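Local coordinates for protein BauA (Acinetobacter baumannii, PDB 6HCP) that probably takes up iron bound to the siderophore preacinetobactin across the outer membrane as a TonB-dependent transporter, at residues Lys200-Asp212 and Glu223-Gly235. Numbering follows the deposited sequence. Where two conformers were deposited one is given.
Sequences KEFGVRINGMYRD and ESRLFSLGLDWQG. With C8E ((hydroxyethyloxy)tri(ethyloxy)octane), chain B.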
loop_
_atom_site.group_PDB
_atom_site.type_symbol
_atom_site.label_atom_id
_atom_site.label_comp_id
_atom_site.label_asym_id
_atom_site.label_seq_id
_atom_site.Cartn_x
_atom_site.Cartn_y
_atom_site.Cartn_z
ATOM N N LYS A 200 -8.041 34.776 -38.885
ATOM C CA LYS A 200 -8.211 33.578 -38.036
ATOM C C LYS A 200 -9.689 33.424 -37.650
ATOM O O LYS A 200 -10.024 33.107 -36.511
ATOM C CB LYS A 200 -7.313 33.689 -36.803
ATOM C CG LYS A 200 -5.831 33.483 -37.092
ATOM C CD LYS A 200 -4.956 33.643 -35.878
ATOM C CE LYS A 200 -3.545 33.157 -36.132
ATOM N NZ LYS A 200 -2.748 33.177 -34.888
ATOM N N GLU A 201 -10.563 33.609 -38.641
ATOM C CA GLU A 201 -11.988 33.671 -38.415
ATOM C C GLU A 201 -12.560 32.245 -38.382
ATOM O O GLU A 201 -13.703 32.057 -37.953
ATOM C CB GLU A 201 -12.660 34.561 -39.471
ATOM C CG GLU A 201 -12.507 34.057 -40.899
ATOM C CD GLU A 201 -11.357 34.681 -41.689
ATOM O OE1 GLU A 201 -10.442 35.254 -41.062
ATOM O OE2 GLU A 201 -11.372 34.574 -42.932
ATOM N N PHE A 202 -11.792 31.264 -38.885
ATOM C CA PHE A 202 -12.175 29.857 -38.849
ATOM C C PHE A 202 -11.285 29.083 -37.870
ATOM O O PHE A 202 -10.074 29.286 -37.827
ATOM C CB PHE A 202 -12.065 29.187 -40.217
ATOM C CG PHE A 202 -12.879 29.832 -41.305
ATOM C CD1 PHE A 202 -14.220 29.524 -41.458
ATOM C CD2 PHE A 202 -12.286 30.695 -42.216
ATOM C CE1 PHE A 202 -14.965 30.115 -42.467
ATOM C CE2 PHE A 202 -13.031 31.277 -43.229
ATOM C CZ PHE A 202 -14.375 31.008 -43.334
ATOM N N GLY A 203 -11.889 28.129 -37.159
ATOM C CA GLY A 203 -11.161 27.272 -36.216
ATOM C C GLY A 203 -11.518 25.812 -36.398
ATOM O O GLY A 203 -12.673 25.467 -36.685
ATOM N N VAL A 204 -10.503 24.948 -36.279
ATOM C CA VAL A 204 -10.677 23.507 -36.274
ATOM C C VAL A 204 -9.971 22.944 -35.028
ATOM O O VAL A 204 -8.779 23.219 -34.793
ATOM C CB VAL A 204 -10.104 22.875 -37.549
ATOM C CG1 VAL A 204 -10.253 21.373 -37.518
ATOM C CG2 VAL A 204 -10.713 23.465 -38.818
ATOM N N ARG A 205 -10.697 22.144 -34.245
ATOM C CA ARG A 205 -10.129 21.490 -33.032
ATOM C C ARG A 205 -10.550 20.016 -33.019
ATOM O O ARG A 205 -11.723 19.696 -33.126
ATOM C CB ARG A 205 -10.569 22.268 -31.786
ATOM C CG ARG A 205 -10.044 21.701 -30.472
ATOM C CD ARG A 205 -8.879 22.479 -29.910
ATOM N NE ARG A 205 -8.436 21.956 -28.628
ATOM C CZ ARG A 205 -8.401 22.657 -27.514
ATOM N NH1 ARG A 205 -8.911 23.875 -27.481
ATOM N NH2 ARG A 205 -7.860 22.132 -26.426
ATOM N N ILE A 206 -9.571 19.109 -32.960
ATOM C CA ILE A 206 -9.817 17.701 -33.104
ATOM C C ILE A 206 -9.265 16.983 -31.862
ATOM O O ILE A 206 -8.141 17.235 -31.467
ATOM C CB ILE A 206 -9.173 17.163 -34.397
ATOM C CG1 ILE A 206 -9.699 17.873 -35.648
ATOM C CG2 ILE A 206 -9.365 15.673 -34.521
ATOM C CD1 ILE A 206 -8.869 17.592 -36.878
ATOM N N ASN A 207 -10.051 16.060 -31.298
ATOM C CA ASN A 207 -9.577 15.211 -30.218
ATOM C C ASN A 207 -9.801 13.763 -30.621
ATOM O O ASN A 207 -10.841 13.418 -31.193
ATOM C CB ASN A 207 -10.256 15.546 -28.886
ATOM C CG ASN A 207 -9.731 16.804 -28.247
ATOM O OD1 ASN A 207 -8.893 16.745 -27.347
ATOM N ND2 ASN A 207 -10.207 17.953 -28.712
ATOM N N GLY A 208 -8.810 12.916 -30.322
ATOM C CA GLY A 208 -8.924 11.494 -30.489
ATOM C C GLY A 208 -8.351 10.772 -29.278
ATOM O O GLY A 208 -7.342 11.187 -28.737
ATOM N N MET A 209 -9.098 9.796 -28.758
ATOM C CA MET A 209 -8.706 9.078 -27.543
ATOM C C MET A 209 -9.085 7.611 -27.693
ATOM O O MET A 209 -10.090 7.236 -28.325
ATOM C CB MET A 209 -9.361 9.710 -26.312
ATOM C CG MET A 209 -9.119 8.959 -24.989
ATOM S SD MET A 209 -10.182 7.527 -24.828
ATOM C CE MET A 209 -11.789 8.286 -24.553
ATOM N N TYR A 210 -8.181 6.751 -27.225
ATOM C CA TYR A 210 -8.439 5.337 -27.151
ATOM C C TYR A 210 -7.787 4.834 -25.867
ATOM O O TYR A 210 -6.668 5.191 -25.581
ATOM C CB TYR A 210 -7.866 4.574 -28.354
ATOM C CG TYR A 210 -8.110 3.086 -28.322
ATOM C CD1 TYR A 210 -9.397 2.593 -28.404
ATOM C CD2 TYR A 210 -7.089 2.168 -28.127
ATOM C CE1 TYR A 210 -9.674 1.244 -28.314
ATOM C CE2 TYR A 210 -7.350 0.807 -28.024
ATOM C CZ TYR A 210 -8.647 0.339 -28.153
ATOM O OH TYR A 210 -8.981 -0.984 -28.057
ATOM N N ARG A 211 -8.493 3.991 -25.123
ATOM C CA ARG A 211 -7.840 3.253 -24.065
ATOM C C ARG A 211 -8.520 1.905 -23.894
ATOM O O ARG A 211 -9.701 1.735 -24.206
ATOM C CB ARG A 211 -7.753 4.075 -22.776
ATOM C CG ARG A 211 -9.073 4.541 -22.212
ATOM C CD ARG A 211 -8.828 5.442 -21.013
ATOM N NE ARG A 211 -10.112 5.950 -20.603
ATOM C CZ ARG A 211 -10.588 7.150 -20.916
ATOM N NH1 ARG A 211 -11.839 7.438 -20.594
ATOM N NH2 ARG A 211 -9.783 8.079 -21.410
ATOM N N ASP A 212 -7.739 0.922 -23.426
ATOM C CA ASP A 212 -8.249 -0.414 -23.323
ATOM C C ASP A 212 -7.363 -1.199 -22.361
ATOM O O ASP A 212 -6.150 -0.993 -22.323
ATOM C CB ASP A 212 -8.255 -1.094 -24.703
ATOM C CG ASP A 212 -8.906 -2.463 -24.745
ATOM O OD1 ASP A 212 -9.999 -2.609 -24.171
ATOM O OD2 ASP A 212 -8.230 -3.408 -25.217
ATOM N N GLU A 223 -12.822 -0.341 -22.042
ATOM C CA GLU A 223 -12.430 0.196 -23.328
ATOM C C GLU A 223 -13.236 1.475 -23.599
ATOM O O GLU A 223 -14.452 1.541 -23.345
ATOM C CB GLU A 223 -12.615 -0.865 -24.408
ATOM C CG GLU A 223 -12.283 -0.352 -25.797
ATOM C CD GLU A 223 -12.662 -1.267 -26.951
ATOM O OE1 GLU A 223 -13.505 -2.186 -26.753
ATOM O OE2 GLU A 223 -12.138 -1.035 -28.058
ATOM N N SER A 224 -12.522 2.552 -23.916
ATOM C CA SER A 224 -13.143 3.805 -24.329
ATOM C C SER A 224 -12.530 4.251 -25.652
ATOM O O SER A 224 -11.325 4.076 -25.878
ATOM C CB SER A 224 -12.975 4.872 -23.275
ATOM O OG SER A 224 -13.405 4.415 -22.004
ATOM N N ARG A 225 -13.330 4.951 -26.451
ATOM C CA ARG A 225 -12.842 5.563 -27.677
ATOM C C ARG A 225 -13.628 6.849 -27.899
ATOM O O ARG A 225 -14.831 6.876 -27.684
ATOM C CB ARG A 225 -13.069 4.697 -28.925
ATOM C CG ARG A 225 -12.557 3.268 -28.879
ATOM C CD ARG A 225 -12.526 2.654 -30.283
ATOM N NE ARG A 225 -12.345 1.199 -30.278
ATOM C CZ ARG A 225 -12.833 0.356 -31.189
ATOM N NH1 ARG A 225 -13.499 0.819 -32.235
ATOM N NH2 ARG A 225 -12.780 -0.947 -30.964
ATOM N N LEU A 226 -12.944 7.865 -28.412
ATOM C CA LEU A 226 -13.581 9.120 -28.771
ATOM C C LEU A 226 -12.865 9.747 -29.965
ATOM O O LEU A 226 -11.634 9.816 -30.021
ATOM C CB LEU A 226 -13.535 10.057 -27.569
ATOM C CG LEU A 226 -14.125 11.447 -27.790
ATOM C CD1 LEU A 226 -15.623 11.348 -28.036
ATOM C CD2 LEU A 226 -13.837 12.346 -26.593
ATOM N N PHE A 227 -13.670 10.281 -30.881
ATOM C CA PHE A 227 -13.202 11.180 -31.912
ATOM C C PHE A 227 -14.167 12.361 -31.958
ATOM O O PHE A 227 -15.375 12.151 -32.032
ATOM C CB PHE A 227 -13.109 10.455 -33.255
ATOM C CG PHE A 227 -12.678 11.337 -34.402
ATOM C CD1 PHE A 227 -11.351 11.718 -34.539
ATOM C CD2 PHE A 227 -13.603 11.839 -35.302
ATOM C CE1 PHE A 227 -10.960 12.580 -35.552
ATOM C CE2 PHE A 227 -13.210 12.700 -36.317
ATOM C CZ PHE A 227 -11.894 13.088 -36.424
ATOM N N SER A 228 -13.628 13.572 -31.818
ATOM C CA SER A 228 -14.437 14.774 -31.776
ATOM C C SER A 228 -13.869 15.849 -32.704
ATOM O O SER A 228 -12.660 15.960 -32.871
ATOM C CB SER A 228 -14.580 15.311 -30.372
ATOM O OG SER A 228 -13.363 15.852 -29.894
ATOM N N LEU A 229 -14.770 16.719 -33.165
ATOM C CA LEU A 229 -14.448 17.846 -34.015
ATOM C C LEU A 229 -15.217 19.062 -33.510
ATOM O O LEU A 229 -16.420 18.959 -33.264
ATOM C CB LEU A 229 -14.852 17.503 -35.450
ATOM C CG LEU A 229 -14.537 18.571 -36.492
ATOM C CD1 LEU A 229 -13.033 18.727 -36.644
ATOM C CD2 LEU A 229 -15.184 18.214 -37.818
ATOM N N GLY A 230 -14.486 20.146 -33.244
ATOM C CA GLY A 230 -15.065 21.453 -32.925
ATOM C C GLY A 230 -14.665 22.486 -33.973
ATOM O O GLY A 230 -13.472 22.721 -34.176
ATOM N N LEU A 231 -15.646 22.942 -34.764
ATOM C CA LEU A 231 -15.441 23.928 -35.844
ATOM C C LEU A 231 -16.147 25.221 -35.462
ATOM O O LEU A 231 -17.256 25.197 -34.945
ATOM C CB LEU A 231 -16.009 23.411 -37.166
ATOM C CG LEU A 231 -15.647 21.979 -37.536
ATOM C CD1 LEU A 231 -16.434 21.523 -38.754
ATOM C CD2 LEU A 231 -14.154 21.842 -37.777
ATOM N N ASP A 232 -15.546 26.354 -35.813
ATOM C CA ASP A 232 -16.200 27.607 -35.594
ATOM C C ASP A 232 -15.835 28.601 -36.706
ATOM O O ASP A 232 -14.767 28.511 -37.338
ATOM C CB ASP A 232 -15.856 28.198 -34.232
ATOM C CG ASP A 232 -14.460 28.801 -34.163
ATOM O OD1 ASP A 232 -13.514 28.020 -34.010
ATOM O OD2 ASP A 232 -14.365 30.051 -34.057
ATOM N N TRP A 233 -16.761 29.531 -36.934
ATOM C CA TRP A 233 -16.564 30.698 -37.805
ATOM C C TRP A 233 -17.026 31.950 -37.064
ATOM O O TRP A 233 -18.151 32.004 -36.561
ATOM C CB TRP A 233 -17.301 30.517 -39.137
ATOM C CG TRP A 233 -17.386 31.787 -39.927
ATOM C CD1 TRP A 233 -16.359 32.412 -40.572
ATOM C CD2 TRP A 233 -18.527 32.657 -40.059
ATOM N NE1 TRP A 233 -16.783 33.599 -41.107
ATOM C CE2 TRP A 233 -18.111 33.769 -40.826
ATOM C CE3 TRP A 233 -19.860 32.597 -39.636
ATOM C CZ2 TRP A 233 -18.973 34.814 -41.156
ATOM C CZ3 TRP A 233 -20.718 33.622 -39.981
ATOM C CH2 TRP A 233 -20.276 34.718 -40.727
ATOM N N GLN A 234 -16.112 32.907 -36.903
ATOM C CA GLN A 234 -16.404 34.177 -36.268
ATOM C C GLN A 234 -16.504 35.252 -37.357
ATOM O O GLN A 234 -15.499 35.613 -37.958
ATOM C CB GLN A 234 -15.323 34.593 -35.274
ATOM C CG GLN A 234 -14.962 33.524 -34.260
ATOM C CD GLN A 234 -16.146 33.105 -33.421
ATOM O OE1 GLN A 234 -16.865 33.925 -32.851
ATOM N NE2 GLN A 234 -16.379 31.805 -33.390
ATOM N N GLY A 235 -17.726 35.717 -37.622
ATOM C CA GLY A 235 -17.977 36.825 -38.534
ATOM C C GLY A 235 -18.100 38.129 -37.776
ATOM O O GLY A 235 -17.996 38.156 -36.546
HETATM C C1 C8E B . -15.602 3.948 -32.437
HETATM C C2 C8E B . -15.497 5.252 -31.675
HETATM C C3 C8E B . -14.512 6.245 -32.292
HETATM C C4 C8E B . -13.121 5.645 -32.491
HETATM C C5 C8E B . -12.072 6.724 -32.761
HETATM C C6 C8E B . -10.686 6.274 -32.316
HETATM C C7 C8E B . -9.670 7.409 -32.352
HETATM C C8 C8E B . -8.281 6.898 -31.974
HETATM O O9 C8E B . -7.491 7.947 -31.399
HETATM C C10 C8E B . -6.198 7.530 -30.964
HETATM C C11 C8E B . -5.326 8.752 -30.775
HETATM O O12 C8E B . -4.397 8.507 -29.727
HETATM O O HOH W 1 -12.480 18.331 -30.615
HETATM O O HOH W 2 -11.618 4.045 -19.356
HETATM O O HOH W 3 -12.771 -4.378 -24.941
#
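Gly203, Arg205, Asn207, Met209 and Arg211 pair with Asp232, Gly230, Ser228, Leu226 and Ser224 through two backbone hydrogen bonds each, and Gln234 N adds one more to Glu201 O. The strand axes run at 172°, so the ladder is antiparallel.

Polar contacts join Tyr210, Glu223 and Arg225 on one face. Tyr210 OH donates to Glu223 OE2 at 3.2 Å from above the carboxylate plane, while Arg225 NH2 reaches the same oxygen at 3.0 Å from the opposite face, closing a salt bridge. With CG trans to the backbone N (chi1 180°), the tyrosine lies alongside Arg225, whose CG is 3.3 Å from Tyr210 CD1 at the ring edge.

Apolar contacts continue that face. Phe227 CE1 touches Ile206 CG2 at 3.6 Å, and Val204 CG1 lies beside Leu231 CD2. The Phe202 ring and the five-membered ring of Trp233 approach obliquely, planes at 35°. A detergent molecule lies over Arg225 and Phe227, its C4 3.7 Å from Arg225 CB, suggesting that this face is turned to lipid.

The other face is largely polar. One water accepts a hydrogen bond from Asn207 ND2, donates to Arg205 O and bonds Ser228 OG at 2.7 Å; Asn207 OD1 bonds His189. Met209 CE packs on Leu226 CB. Arg211 engages Glu133 (salt bridge) and Ser131; Arg205 pairs with Asp191.

Detergent outside and Glu133, in the plug-domain region, inside are consistent with a transmembrane beta hairpin in a TonB-dependent receptor barrel.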